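Local coordinates for protein PES4 (Saccharomyces cerevisiae, PDB 6EXX), which probably binds mRNA 3'-UTRs and poly(A) or poly(U) RNA through RNA recognition motifs, the fourth of which is this domain, at residues A[26-31]-A[49-54]. Sequence-based numbering, arbitrary orientation.
Sequences ENIRPF and IKFRNF
Arg-29 and Phe-31 hold Arg-52 between them where the loop after helix 16-25 meets the end of strand 44-51. This is the RNA recognition motif fold. The loop leads from the first helix into edge strand 32-39, which pairs with 44-51.

Arg-52 NE donates to Arg-29 O at 2.8 Å, with an N-H...O angle of 142°. The oxygen lies close to the guanidinium plane. A water accepts from Arg-52 N and donates to the same Arg-29 O, so two donors grip this carbonyl. Phe-31 N makes a weak bond to Lys-50 O. Lys-50 also pairs with Lys-32 through the backbone, which continues the strand pairing.

Arg-52 is packed from both sides. Its CG sits over the centre of the Phe-31 ring, 3.7 Å from the centroid, in a CH-pi contact. The chain then runs extended from CG to NE (chi3 -178°), which brings the guanidinium to the Arg-29 carbonyl. The Arg-29 guanidinium covers one face of it, the planes 34° apart. Arg-29 NH1 and Arg-52 NH2, both donors, are 2.9 Å apart without a hydrogen bond, and these like charges probably repel. Phe-31 CE1 lies over the opposite face. With an alanine here, Arg-29 O is likely to lose its side-chain donor, and the Phe-31 ring the CG that packs over its face.

Pro-30 CB meets Ile-49 CG2 at 3.7 Å. Ile-28 and Phe-51 are buried and touch helix 54-64, Phe-51 on Ala-57 and Ile-60. Ile-28 CG2 lies at the edge of the Phe-51 ring, near its plane, 3.9 Å from Phe-51 CD1.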
loop_
_atom_site.group_PDB
_atom_site.type_symbol
_atom_site.label_atom_id
_atom_site.label_comp_id
_atom_site.label_asym_id
_atom_site.label_seq_id
_atom_site.Cartn_x
_atom_site.Cartn_y
_atom_site.Cartn_z
ATOM N N GLU A 26 -4.685 -9.154 -8.591
ATOM C CA GLU A 26 -3.426 -9.835 -8.885
ATOM C C GLU A 26 -3.386 -11.268 -8.350
ATOM O O GLU A 26 -2.356 -11.928 -8.437
ATOM C CB GLU A 26 -2.262 -9.037 -8.299
ATOM C CG GLU A 26 -1.875 -7.828 -9.113
ATOM C CD GLU A 26 -1.194 -8.195 -10.430
ATOM O OE1 GLU A 26 -0.707 -9.342 -10.570
ATOM O OE2 GLU A 26 -1.156 -7.341 -11.345
ATOM N N ASN A 27 -4.498 -11.750 -7.795
ATOM C CA ASN A 27 -4.544 -13.074 -7.181
ATOM C C ASN A 27 -3.493 -13.211 -6.081
ATOM O O ASN A 27 -2.859 -14.253 -5.938
ATOM C CB ASN A 27 -4.359 -14.175 -8.229
ATOM C CG ASN A 27 -4.666 -15.552 -7.686
ATOM O OD1 ASN A 27 -5.606 -15.736 -6.914
ATOM N ND2 ASN A 27 -3.852 -16.525 -8.058
ATOM N N ILE A 28 -3.326 -12.143 -5.308
ATOM C CA ILE A 28 -2.381 -12.103 -4.197
ATOM C C ILE A 28 -3.132 -12.093 -2.881
ATOM O O ILE A 28 -4.081 -11.325 -2.713
ATOM C CB ILE A 28 -1.487 -10.852 -4.283
ATOM C CG1 ILE A 28 -0.518 -11.001 -5.454
ATOM C CG2 ILE A 28 -0.733 -10.607 -2.968
ATOM C CD1 ILE A 28 0.207 -9.750 -5.816
ATOM N N ARG A 29 -2.696 -12.944 -1.953
ATOM C CA ARG A 29 -3.245 -12.996 -0.608
ATOM C C ARG A 29 -2.198 -12.471 0.368
ATOM O O ARG A 29 -1.297 -13.203 0.768
ATOM C CB ARG A 29 -3.617 -14.435 -0.246
ATOM C CG ARG A 29 -4.649 -15.049 -1.179
ATOM C CD ARG A 29 -5.046 -16.452 -0.744
ATOM N NE ARG A 29 -3.913 -17.373 -0.747
ATOM C CZ ARG A 29 -3.471 -18.023 0.325
ATOM N NH1 ARG A 29 -4.067 -17.858 1.499
ATOM N NH2 ARG A 29 -2.432 -18.840 0.224
ATOM N N PRO A 30 -2.300 -11.188 0.740
ATOM C CA PRO A 30 -1.354 -10.655 1.719
ATOM C C PRO A 30 -1.623 -11.261 3.085
ATOM O O PRO A 30 -2.732 -11.719 3.353
ATOM C CB PRO A 30 -1.664 -9.159 1.725
ATOM C CG PRO A 30 -3.106 -9.084 1.353
ATOM C CD PRO A 30 -3.336 -10.205 0.385
ATOM N N PHE A 31 -0.610 -11.273 3.937
ATOM C CA PHE A 31 -0.817 -11.620 5.333
ATOM C C PHE A 31 -1.652 -10.540 6.023
ATOM O O PHE A 31 -2.498 -10.855 6.859
ATOM C CB PHE A 31 0.515 -11.778 6.068
ATOM C CG PHE A 31 1.199 -13.103 5.856
ATOM C CD1 PHE A 31 0.489 -14.289 5.848
ATOM C CD2 PHE A 31 2.578 -13.162 5.722
ATOM C CE1 PHE A 31 1.136 -15.500 5.680
ATOM C CE2 PHE A 31 3.224 -14.372 5.557
ATOM C CZ PHE A 31 2.503 -15.534 5.529
ATOM N N ILE A 49 1.498 -3.137 3.808
ATOM C CA ILE A 49 0.971 -4.421 3.394
ATOM C C ILE A 49 2.079 -5.437 3.612
ATOM O O ILE A 49 3.196 -5.275 3.103
ATOM C CB ILE A 49 0.517 -4.455 1.920
ATOM C CG1 ILE A 49 -0.470 -3.316 1.623
ATOM C CG2 ILE A 49 -0.084 -5.819 1.620
ATOM C CD1 ILE A 49 -0.777 -3.163 0.138
ATOM N N LYS A 50 1.766 -6.484 4.370
ATOM C CA LYS A 50 2.713 -7.553 4.647
ATOM C C LYS A 50 2.380 -8.704 3.721
ATOM O O LYS A 50 1.286 -9.261 3.795
ATOM C CB LYS A 50 2.625 -8.018 6.097
ATOM C CG LYS A 50 3.699 -9.039 6.458
ATOM C CD LYS A 50 3.431 -9.786 7.757
ATOM C CE LYS A 50 3.252 -8.878 8.940
ATOM N NZ LYS A 50 3.026 -9.699 10.158
ATOM N N PHE A 51 3.328 -9.039 2.853
ATOM C CA PHE A 51 3.160 -10.097 1.865
ATOM C C PHE A 51 3.882 -11.377 2.273
ATOM O O PHE A 51 4.837 -11.357 3.052
ATOM C CB PHE A 51 3.699 -9.644 0.509
ATOM C CG PHE A 51 2.970 -8.470 -0.072
ATOM C CD1 PHE A 51 1.809 -8.659 -0.806
ATOM C CD2 PHE A 51 3.448 -7.183 0.098
ATOM C CE1 PHE A 51 1.150 -7.588 -1.360
ATOM C CE2 PHE A 51 2.781 -6.115 -0.454
ATOM C CZ PHE A 51 1.633 -6.318 -1.175
ATOM N N ARG A 52 3.422 -12.492 1.717
ATOM C CA ARG A 52 4.016 -13.791 1.985
ATOM C C ARG A 52 5.408 -13.952 1.392
ATOM O O ARG A 52 6.195 -14.753 1.890
ATOM C CB ARG A 52 3.106 -14.887 1.441
ATOM C CG ARG A 52 1.733 -14.892 2.054
ATOM C CD ARG A 52 0.755 -15.713 1.227
ATOM N NE ARG A 52 -0.585 -15.682 1.803
ATOM C CZ ARG A 52 -1.018 -16.505 2.751
ATOM N NH1 ARG A 52 -0.222 -17.444 3.245
ATOM N NH2 ARG A 52 -2.255 -16.387 3.206
ATOM N N ASN A 53 5.701 -13.215 0.328
ATOM C CA ASN A 53 6.983 -13.336 -0.343
ATOM C C ASN A 53 7.241 -12.096 -1.186
ATOM O O ASN A 53 6.360 -11.245 -1.368
ATOM C CB ASN A 53 7.045 -14.610 -1.194
ATOM C CG ASN A 53 5.870 -14.741 -2.128
ATOM O OD1 ASN A 53 5.618 -13.861 -2.952
ATOM N ND2 ASN A 53 5.136 -15.842 -2.003
ATOM N N PHE A 54 8.458 -11.992 -1.699
ATOM C CA PHE A 54 8.875 -10.817 -2.441
ATOM C C PHE A 54 8.196 -10.760 -3.802
ATOM O O PHE A 54 7.975 -9.685 -4.336
ATOM C CB PHE A 54 10.396 -10.817 -2.596
ATOM C CG PHE A 54 10.947 -9.523 -3.106
ATOM C CD1 PHE A 54 10.816 -8.354 -2.367
ATOM C CD2 PHE A 54 11.592 -9.466 -4.328
ATOM C CE1 PHE A 54 11.324 -7.158 -2.836
ATOM C CE2 PHE A 54 12.113 -8.273 -4.800
ATOM C CZ PHE A 54 11.975 -7.116 -4.056
HETATM O O HOH W 1 1.255 -12.246 -0.118
#